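Local coordinates for methyltransferase small domain-containing protein (Thermoplasma acidophilum, PDB 1NE2) that is of unknown function but has the fold of S-adenosylmethionine-dependent methyltransferases and probably acts as a transferase, at residues N8-R13 and S69-A74; A34-Y39 and V170-P175; A130-A135 and R151-R156. One frame throughout, in Å; residues are numbered along the deposited sequence.

Interaction 1 (N8-R13 and S69-A74)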
loop_
_atom_site.group_PDB
_atom_site.type_symbol
_atom_site.label_atom_id
_atom_site.label_comp_id
_atom_site.label_asym_id
_atom_site.label_seq_id
_atom_site.Cartn_x
_atom_site.Cartn_y
_atom_site.Cartn_z
ATOM N N ASN B 8 -3.944 -24.928 5.218
ATOM C CA ASN B 8 -3.803 -25.363 6.602
ATOM C C ASN B 8 -2.645 -24.659 7.294
ATOM O O ASN B 8 -2.743 -24.310 8.469
ATOM C CB ASN B 8 -3.603 -26.878 6.677
ATOM C CG ASN B 8 -4.888 -27.645 6.444
ATOM O OD1 ASN B 8 -5.887 -27.422 7.130
ATOM N ND2 ASN B 8 -4.868 -28.555 5.478
ATOM N N ASP B 9 -1.556 -24.443 6.562
ATOM C CA ASP B 9 -0.388 -23.774 7.126
ATOM C C ASP B 9 -0.705 -22.317 7.465
ATOM O O ASP B 9 -0.222 -21.788 8.465
ATOM C CB ASP B 9 0.796 -23.838 6.155
ATOM C CG ASP B 9 1.272 -25.261 5.903
ATOM O OD1 ASP B 9 1.065 -26.124 6.784
ATOM O OD2 ASP B 9 1.867 -25.514 4.831
ATOM N N LEU B 10 -1.512 -21.670 6.627
ATOM C CA LEU B 10 -1.902 -20.287 6.873
ATOM C C LEU B 10 -2.882 -20.257 8.038
ATOM O O LEU B 10 -2.767 -19.435 8.947
ATOM C CB LEU B 10 -2.580 -19.682 5.635
ATOM C CG LEU B 10 -3.167 -18.274 5.803
ATOM C CD1 LEU B 10 -2.064 -17.271 6.124
ATOM C CD2 LEU B 10 -3.892 -17.868 4.523
ATOM N N GLU B 11 -3.846 -21.171 8.003
ATOM C CA GLU B 11 -4.853 -21.246 9.048
ATOM C C GLU B 11 -4.254 -21.312 10.449
ATOM O O GLU B 11 -4.717 -20.614 11.351
ATOM C CB GLU B 11 -5.772 -22.453 8.819
ATOM C CG GLU B 11 -7.062 -22.372 9.623
ATOM C CD GLU B 11 -7.934 -23.612 9.490
ATOM O OE1 GLU B 11 -8.010 -24.177 8.380
ATOM O OE2 GLU B 11 -8.552 -24.011 10.500
ATOM N N ILE B 12 -3.220 -22.130 10.643
ATOM C CA ILE B 12 -2.628 -22.235 11.970
ATOM C C ILE B 12 -1.933 -20.951 12.393
ATOM O O ILE B 12 -1.832 -20.664 13.583
ATOM C CB ILE B 12 -1.649 -23.434 12.083
ATOM C CG1 ILE B 12 -0.571 -23.352 11.008
ATOM C CG2 ILE B 12 -2.422 -24.737 11.974
ATOM C CD1 ILE B 12 0.448 -24.466 11.094
ATOM N N ARG B 13 -1.457 -20.164 11.428
ATOM C CA ARG B 13 -0.823 -18.902 11.778
ATOM C C ARG B 13 -1.912 -17.900 12.161
ATOM O O ARG B 13 -1.724 -17.071 13.051
ATOM C CB ARG B 13 0.022 -18.372 10.609
ATOM C CG ARG B 13 1.280 -19.200 10.335
ATOM C CD ARG B 13 2.248 -19.149 11.521
ATOM N NE ARG B 13 2.861 -17.833 11.689
ATOM C CZ ARG B 13 3.938 -17.413 11.027
ATOM N NH1 ARG B 13 4.535 -18.203 10.146
ATOM N NH2 ARG B 13 4.416 -16.195 11.245
ATOM N N SER B 69 -3.006 -11.626 4.634
ATOM C CA SER B 69 -2.436 -11.165 3.374
ATOM C C SER B 69 -0.943 -10.971 3.554
ATOM O O SER B 69 -0.161 -11.298 2.671
ATOM C CB SER B 69 -3.076 -9.845 2.938
ATOM O OG SER B 69 -4.452 -10.023 2.656
ATOM N N TYR B 70 -0.559 -10.435 4.708
ATOM C CA TYR B 70 0.848 -10.202 5.019
ATOM C C TYR B 70 1.570 -11.544 5.118
ATOM O O TYR B 70 2.676 -11.713 4.593
ATOM C CB TYR B 70 0.955 -9.449 6.346
ATOM C CG TYR B 70 2.367 -9.128 6.770
ATOM C CD1 TYR B 70 3.103 -8.134 6.125
ATOM C CD2 TYR B 70 2.960 -9.805 7.834
ATOM C CE1 TYR B 70 4.405 -7.818 6.539
ATOM C CE2 TYR B 70 4.250 -9.499 8.253
ATOM C CZ TYR B 70 4.964 -8.507 7.606
ATOM O OH TYR B 70 6.232 -8.195 8.047
ATOM N N LEU B 71 0.943 -12.499 5.794
ATOM C CA LEU B 71 1.529 -13.826 5.947
ATOM C C LEU B 71 1.677 -14.545 4.606
ATOM O O LEU B 71 2.549 -15.402 4.454
ATOM C CB LEU B 71 0.685 -14.668 6.907
ATOM C CG LEU B 71 0.691 -14.132 8.342
ATOM C CD1 LEU B 71 -0.439 -14.760 9.147
ATOM C CD2 LEU B 71 2.040 -14.422 8.975
ATOM N N LEU B 72 0.833 -14.197 3.638
ATOM C CA LEU B 72 0.903 -14.818 2.314
ATOM C C LEU B 72 1.918 -14.150 1.382
ATOM O O LEU B 72 2.014 -14.489 0.200
ATOM C CB LEU B 72 -0.488 -14.836 1.660
ATOM C CG LEU B 72 -1.424 -15.917 2.210
ATOM C CD1 LEU B 72 -2.812 -15.743 1.625
ATOM C CD2 LEU B 72 -0.871 -17.295 1.851
ATOM N N GLY B 73 2.672 -13.191 1.908
ATOM C CA GLY B 73 3.689 -12.551 1.097
ATOM C C GLY B 73 3.327 -11.316 0.298
ATOM O O GLY B 73 3.979 -11.027 -0.716
ATOM N N ALA B 74 2.297 -10.592 0.727
ATOM C CA ALA B 74 1.915 -9.364 0.041
ATOM C C ALA B 74 3.110 -8.414 0.139
ATOM O O ALA B 74 3.846 -8.417 1.132
ATOM C CB ALA B 74 0.679 -8.739 0.702
#
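Leu10 of helix 6-14 reaches the end of helix 64-71 at Leu71 and Leu72, and the two backbones come closest at Leu10 and Leu71, whose CA atoms are 7.4 Å apart. The CB of Leu10 does not aim at the other segment; CG, anti to the backbone N (chi1 174°), carries the branch across. Both methyls then find partners. CD1 lies 3.9 Å from Leu71 CB, and CD2 rests 3.8 Å from Leu72 CD1, with Leu72 CG also in contact, so the fork of Leu10 spans two consecutive leucines. The Leu10 side chain runs at about a right angle to that of Leu72 and at a slant to that of Leu71.

One turn on, Arg13 treats Leu71 as an apolar surface. Its CB is 3.9 Å from Leu71 CD1, while bends at chi2 and chi3 fold the chain back and bring one face of the guanidinium over Leu71 CD2, displaced toward the rim, with Arg13 NH2 3.7 Å from Leu71 CD2. No hydrogen bond crosses the contact. Behind Leu72 the helix ends in a Schellman motif: Gly73 has positive phi (90°), Gly73 N bonds to Tyr70 O, and Ala74 N bonds to Ser69 O at 3.2 Å. Replacing Leu10 with an alanine would remove both methyls and would probably leave a gap beside Leu71 CB and Leu72 CD1.

The contact is partly buried, with Leu10 enclosed and Arg13 at the surface. Helix 34-46 completes the packing, since Ile42 touches both Leu10 and Leu72. Leu14 and Ile6 of helix 6-14 add contacts to Leu71 and Leu72, respectively, while Ser69 and Ala74 rest on Val55 of strand 54-58, so the N-terminal helix joins the helical layer over the parallel part of the sheet.

Interaction 2 (A34-Y39 and V170-P175)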
loop_
_atom_site.group_PDB
_atom_site.type_symbol
_atom_site.label_atom_id
_atom_site.label_comp_id
_atom_site.label_asym_id
_atom_site.label_seq_id
_atom_site.Cartn_x
_atom_site.Cartn_y
_atom_site.Cartn_z
ATOM N N ALA B 34 -10.985 -18.504 11.380
ATOM C CA ALA B 34 -9.698 -18.739 10.733
ATOM C C ALA B 34 -9.750 -19.630 9.496
ATOM O O ALA B 34 -9.021 -19.385 8.537
ATOM C CB ALA B 34 -8.691 -19.296 11.746
ATOM N N SER B 35 -10.608 -20.652 9.509
ATOM C CA SER B 35 -10.728 -21.564 8.368
ATOM C C SER B 35 -11.287 -20.838 7.144
ATOM O O SER B 35 -10.719 -20.905 6.045
ATOM C CB SER B 35 -11.641 -22.740 8.730
ATOM O OG SER B 35 -11.786 -23.628 7.631
ATOM N N THR B 36 -12.413 -20.164 7.336
ATOM C CA THR B 36 -13.049 -19.419 6.259
ATOM C C THR B 36 -12.126 -18.317 5.743
ATOM O O THR B 36 -12.018 -18.102 4.534
ATOM C CB THR B 36 -14.380 -18.804 6.734
ATOM O OG1 THR B 36 -15.264 -19.859 7.140
ATOM C CG2 THR B 36 -15.032 -18.013 5.607
ATOM N N ALA B 37 -11.457 -17.627 6.661
ATOM C CA ALA B 37 -10.541 -16.556 6.286
ATOM C C ALA B 37 -9.396 -17.101 5.442
ATOM O O ALA B 37 -9.026 -16.506 4.426
ATOM C CB ALA B 37 -9.991 -15.870 7.530
ATOM N N ALA B 38 -8.828 -18.225 5.871
ATOM C CA ALA B 38 -7.734 -18.847 5.135
ATOM C C ALA B 38 -8.204 -19.281 3.743
ATOM O O ALA B 38 -7.504 -19.067 2.760
ATOM C CB ALA B 38 -7.192 -20.045 5.912
ATOM N N TYR B 39 -9.392 -19.883 3.661
ATOM C CA TYR B 39 -9.926 -20.332 2.373
ATOM C C TYR B 39 -10.050 -19.158 1.402
ATOM O O TYR B 39 -9.591 -19.221 0.254
ATOM C CB TYR B 39 -11.309 -20.959 2.554
ATOM C CG TYR B 39 -11.949 -21.392 1.252
ATOM C CD1 TYR B 39 -11.565 -22.575 0.627
ATOM C CD2 TYR B 39 -12.930 -20.612 0.639
ATOM C CE1 TYR B 39 -12.139 -22.977 -0.578
ATOM C CE2 TYR B 39 -13.510 -21.006 -0.571
ATOM C CZ TYR B 39 -13.108 -22.190 -1.171
ATOM O OH TYR B 39 -13.666 -22.591 -2.367
ATOM N N VAL B 170 -20.628 -19.970 -0.026
ATOM C CA VAL B 170 -19.882 -20.598 1.056
ATOM C C VAL B 170 -20.831 -20.661 2.243
ATOM O O VAL B 170 -21.626 -19.749 2.462
ATOM C CB VAL B 170 -18.613 -19.791 1.436
ATOM C CG1 VAL B 170 -17.660 -19.739 0.257
ATOM C CG2 VAL B 170 -18.988 -18.396 1.862
ATOM N N TYR B 171 -20.768 -21.746 2.999
ATOM C CA TYR B 171 -21.660 -21.878 4.136
ATOM C C TYR B 171 -21.001 -21.502 5.446
ATOM O O TYR B 171 -19.836 -21.825 5.695
ATOM C CB TYR B 171 -22.220 -23.300 4.195
ATOM C CG TYR B 171 -23.227 -23.569 3.104
ATOM C CD1 TYR B 171 -24.530 -23.083 3.201
ATOM C CD2 TYR B 171 -22.869 -24.268 1.952
ATOM C CE1 TYR B 171 -25.452 -23.282 2.180
ATOM C CE2 TYR B 171 -23.788 -24.471 0.919
ATOM C CZ TYR B 171 -25.075 -23.975 1.042
ATOM O OH TYR B 171 -25.988 -24.168 0.030
ATOM N N ILE B 172 -21.760 -20.787 6.268
ATOM C CA ILE B 172 -21.305 -20.337 7.576
ATOM C C ILE B 172 -22.254 -20.922 8.612
ATOM O O ILE B 172 -23.467 -20.928 8.412
ATOM C CB ILE B 172 -21.338 -18.796 7.676
ATOM C CG1 ILE B 172 -20.355 -18.195 6.670
ATOM C CG2 ILE B 172 -20.991 -18.347 9.093
ATOM C CD1 ILE B 172 -18.907 -18.620 6.895
ATOM N N THR B 173 -21.704 -21.416 9.715
ATOM C CA THR B 173 -22.536 -22.005 10.756
ATOM C C THR B 173 -23.289 -20.975 11.588
ATOM O O THR B 173 -22.771 -19.903 11.884
ATOM C CB THR B 173 -21.686 -22.869 11.717
ATOM O OG1 THR B 173 -21.239 -24.043 11.030
ATOM C CG2 THR B 173 -22.501 -23.278 12.946
ATOM N N VAL B 174 -24.524 -21.302 11.948
ATOM C CA VAL B 174 -25.309 -20.429 12.806
ATOM C C VAL B 174 -25.404 -21.163 14.141
ATOM O O VAL B 174 -26.023 -22.231 14.221
ATOM C CB VAL B 174 -26.738 -20.212 12.267
ATOM C CG1 VAL B 174 -27.527 -19.326 13.233
ATOM C CG2 VAL B 174 -26.680 -19.570 10.894
ATOM N N PRO B 175 -24.770 -20.621 15.199
ATOM C CA PRO B 175 -24.833 -21.282 16.507
ATOM C C PRO B 175 -26.279 -21.594 16.885
ATOM O O PRO B 175 -27.185 -20.799 16.619
ATOM C CB PRO B 175 -24.204 -20.253 17.443
ATOM C CG PRO B 175 -23.174 -19.598 16.566
ATOM C CD PRO B 175 -23.946 -19.401 15.265
#
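Thr36 and Ile172 mark the closest backbone approach, with CA atoms 8.4 Å apart, where the first turns of helix 34-46 face the end of strand 162-173 and only side chains bridge the distance. The Ile172 tip makes the main contact: CD1 lies 3.9 Å from Thr36 OG1 and 4.1 Å from Thr36 CG2, and the two side chains cross at about a right angle. With OG1 anti to the carbonyl carbon (chi1 -61°) and CG2 anti to the backbone N, both branches of the threonine meet the isoleucine methyl. The hydroxyl's hydrogen bond goes to Asp33 OD2; Ile172 CD1 can only pack against it. Three residues along the helix, Tyr39 CE2 comes to 4.4 Å from Val170 CG1, a looser touch, while its hydroxyl is hydrogen-bonded to Glu168 OE2 of the same strand. The tyrosine therefore meets the strand through both ring carbon and OH.

The two segments bury 117 Å² in all, at the protein surface. Val170 also packs on Ala190 and Ile192 of the adjacent strand 187-197. Ala37 touches Leu14 of helix 6-14 and Ile64 and Leu65 of helix 64-71, while Thr36 and Tyr39, on the same helix, touch the edge strand.

Interaction 3 (A130-A135 and R151-R156)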
loop_
_atom_site.group_PDB
_atom_site.type_symbol
_atom_site.label_atom_id
_atom_site.label_comp_id
_atom_site.label_asym_id
_atom_site.label_seq_id
_atom_site.Cartn_x
_atom_site.Cartn_y
_atom_site.Cartn_z
ATOM N N ALA B 130 -20.742 3.167 0.080
ATOM C CA ALA B 130 -19.502 3.909 0.262
ATOM C C ALA B 130 -18.295 3.001 0.055
ATOM O O ALA B 130 -17.324 3.385 -0.602
ATOM C CB ALA B 130 -19.461 4.525 1.658
ATOM N N PHE B 131 -18.357 1.798 0.618
ATOM C CA PHE B 131 -17.261 0.850 0.476
ATOM C C PHE B 131 -17.106 0.396 -0.966
ATOM O O PHE B 131 -15.990 0.269 -1.462
ATOM C CB PHE B 131 -17.473 -0.368 1.380
ATOM C CG PHE B 131 -16.919 -0.194 2.761
ATOM C CD1 PHE B 131 -17.404 0.804 3.599
ATOM C CD2 PHE B 131 -15.895 -1.016 3.218
ATOM C CE1 PHE B 131 -16.871 0.983 4.879
ATOM C CE2 PHE B 131 -15.354 -0.846 4.494
ATOM C CZ PHE B 131 -15.842 0.154 5.325
ATOM N N ILE B 132 -18.225 0.146 -1.637
ATOM C CA ILE B 132 -18.172 -0.288 -3.025
ATOM C C ILE B 132 -17.575 0.828 -3.877
ATOM O O ILE B 132 -16.665 0.595 -4.674
ATOM C CB ILE B 132 -19.578 -0.644 -3.552
ATOM C CG1 ILE B 132 -20.190 -1.741 -2.679
ATOM C CG2 ILE B 132 -19.484 -1.117 -4.995
ATOM C CD1 ILE B 132 -21.620 -2.096 -3.037
ATOM N N ASP B 133 -18.075 2.046 -3.695
ATOM C CA ASP B 133 -17.574 3.190 -4.451
ATOM C C ASP B 133 -16.083 3.409 -4.230
ATOM O O ASP B 133 -15.330 3.613 -5.184
ATOM C CB ASP B 133 -18.332 4.459 -4.061
ATOM C CG ASP B 133 -19.706 4.532 -4.693
ATOM O OD1 ASP B 133 -20.475 5.444 -4.329
ATOM O OD2 ASP B 133 -20.014 3.682 -5.556
ATOM N N LYS B 134 -15.659 3.372 -2.973
ATOM C CA LYS B 134 -14.249 3.578 -2.662
ATOM C C LYS B 134 -13.376 2.482 -3.276
ATOM O O LYS B 134 -12.279 2.755 -3.774
ATOM C CB LYS B 134 -14.038 3.610 -1.148
ATOM C CG LYS B 134 -12.599 3.911 -0.727
ATOM C CD LYS B 134 -12.345 5.397 -0.496
ATOM C CE LYS B 134 -12.429 6.228 -1.760
ATOM N NZ LYS B 134 -12.195 7.682 -1.463
ATOM N N ALA B 135 -13.863 1.245 -3.237
ATOM C CA ALA B 135 -13.113 0.121 -3.787
ATOM C C ALA B 135 -12.795 0.331 -5.263
ATOM O O ALA B 135 -11.659 0.148 -5.690
ATOM C CB ALA B 135 -13.895 -1.184 -3.598
ATOM N N ARG B 151 -26.313 -10.449 -2.034
ATOM C CA ARG B 151 -25.862 -11.039 -3.292
ATOM C C ARG B 151 -26.347 -10.334 -4.560
ATOM O O ARG B 151 -25.544 -9.955 -5.416
ATOM C CB ARG B 151 -26.280 -12.509 -3.334
ATOM C CG ARG B 151 -25.502 -13.352 -4.316
ATOM C CD ARG B 151 -25.865 -14.820 -4.173
ATOM N NE ARG B 151 -24.929 -15.675 -4.895
ATOM C CZ ARG B 151 -25.002 -17.001 -4.932
ATOM N NH1 ARG B 151 -25.976 -17.633 -4.289
ATOM N NH2 ARG B 151 -24.096 -17.697 -5.606
ATOM N N ASP B 152 -27.660 -10.171 -4.689
ATOM C CA ASP B 152 -28.228 -9.528 -5.870
ATOM C C ASP B 152 -27.723 -8.102 -6.041
ATOM O O ASP B 152 -27.279 -7.716 -7.125
ATOM C CB ASP B 152 -29.757 -9.527 -5.789
ATOM C CG ASP B 152 -30.341 -10.927 -5.758
ATOM O OD1 ASP B 152 -30.034 -11.723 -6.670
ATOM O OD2 ASP B 152 -31.112 -11.230 -4.822
ATOM N N PHE B 153 -27.794 -7.323 -4.967
ATOM C CA PHE B 153 -27.341 -5.939 -4.994
ATOM C C PHE B 153 -25.858 -5.855 -5.353
ATOM O O PHE B 153 -25.463 -5.066 -6.209
ATOM C CB PHE B 153 -27.570 -5.281 -3.633
ATOM C CG PHE B 153 -27.025 -3.881 -3.533
ATOM C CD1 PHE B 153 -27.562 -2.853 -4.301
ATOM C CD2 PHE B 153 -25.975 -3.592 -2.666
ATOM C CE1 PHE B 153 -27.064 -1.555 -4.206
ATOM C CE2 PHE B 153 -25.467 -2.298 -2.564
ATOM C CZ PHE B 153 -26.013 -1.278 -3.335
ATOM N N LEU B 154 -25.042 -6.667 -4.693
ATOM C CA LEU B 154 -23.606 -6.651 -4.950
ATOM C C LEU B 154 -23.247 -7.051 -6.374
ATOM O O LEU B 154 -22.429 -6.394 -7.011
ATOM C CB LEU B 154 -22.880 -7.550 -3.946
ATOM C CG LEU B 154 -22.886 -7.017 -2.511
ATOM C CD1 LEU B 154 -22.144 -7.986 -1.607
ATOM C CD2 LEU B 154 -22.231 -5.637 -2.464
ATOM N N ARG B 155 -23.854 -8.121 -6.878
ATOM C CA ARG B 155 -23.571 -8.563 -8.235
ATOM C C ARG B 155 -23.898 -7.445 -9.221
ATOM O O ARG B 155 -23.119 -7.155 -10.133
ATOM C CB ARG B 155 -24.389 -9.809 -8.570
ATOM C CG ARG B 155 -24.174 -10.334 -9.978
ATOM C CD ARG B 155 -24.997 -11.587 -10.218
ATOM N NE ARG B 155 -26.396 -11.385 -9.857
ATOM C CZ ARG B 155 -27.028 -12.047 -8.891
ATOM N NH1 ARG B 155 -26.392 -12.967 -8.178
ATOM N NH2 ARG B 155 -28.303 -11.783 -8.636
ATOM N N ARG B 156 -25.046 -6.804 -9.023
ATOM C CA ARG B 156 -25.469 -5.717 -9.899
ATOM C C ARG B 156 -24.429 -4.602 -9.884
ATOM O O ARG B 156 -23.936 -4.183 -10.932
ATOM C CB ARG B 156 -26.815 -5.154 -9.436
ATOM C CG ARG B 156 -27.451 -4.166 -10.405
ATOM C CD ARG B 156 -28.599 -3.419 -9.743
ATOM N NE ARG B 156 -28.118 -2.340 -8.881
ATOM C CZ ARG B 156 -28.882 -1.656 -8.037
ATOM N NH1 ARG B 156 -30.175 -1.936 -7.931
ATOM N NH2 ARG B 156 -28.358 -0.681 -7.308
#
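Leu154 and Phe153 of helix 151-161 both meet the tip of Ile132 on helix 126-138, a helix-helix contact within the Rossmann-like alpha/beta fold of class I methyltransferases. Helix 126-138 is followed by strand 142-147 and then by helix 151-161, and the mixed sheet order 3-2-1-4-5-7-6, with strand 187-197 (the seventh) antiparallel to 142-147, is the signature of that fold. The backbones stand well apart, 8.6 Å between the CA atoms of Ile132 and Leu154, and just 89 Å² is buried between the segments.

Along 151-156, Arg151 comes first and turns to the sheet: its NE shares Glu167 OE2 with Arg155 NH1, a salt bridge from each, and its NH1 forms another with Glu189 OE2. Asp152 is exposed and pairs within its own helix: its OD1 receives Arg155 NH2 at 2.6 Å through the anti lone pair, in a salt bridge whose N-H...O angle of 131° is far from straight. Phe153 follows. Its CG is anti to the backbone N (chi1 175°), which swings the ring toward the other helix and brings CE2 to 3.9 Å from Ile132 CD1. Leu154, buried, sends CD2 to the same methyl and packs on Phe193 of strand 187-197. Arg155 thus has two carboxylate partners, one of them in its own helix. Arg156 lays a guanidinium face over the phenylalanine: Phe153 CD1 lies 3.8 Å above the guanidinium plane of Arg156, offset toward its rim, so the phenylalanine ring has contacts from its own helix as well.

The contact across the segments thus rests on one methyl: Ile132 CD1 meets both partners, and its closer approach, 3.6 Å, is to Leu154 CD2.

Interactions 1 and 2 form one continuous block: their centres are about 16 Å apart and helix 34-46 packs directly on helix 6-14, with Glu11 CD 3.6 Å from Ser35 CA and Leu10 CD2 4.0 Å from Ala38 CA. Interaction 3 lies across the chain's centre from interaction 1, with centres about 27 Å apart and nearest atoms about 14 Å, which fits helix layers on the two faces of the sheet. It is nearer to interaction 2, about 7 Å between nearest atoms, as helix 151-161 leads directly into strand 162-173. No ligand marks a site, but a Gly61-Gly63-Ala66 pattern, consistent with a cofactor-binding loop, leads into helix 64-71 of interaction 1.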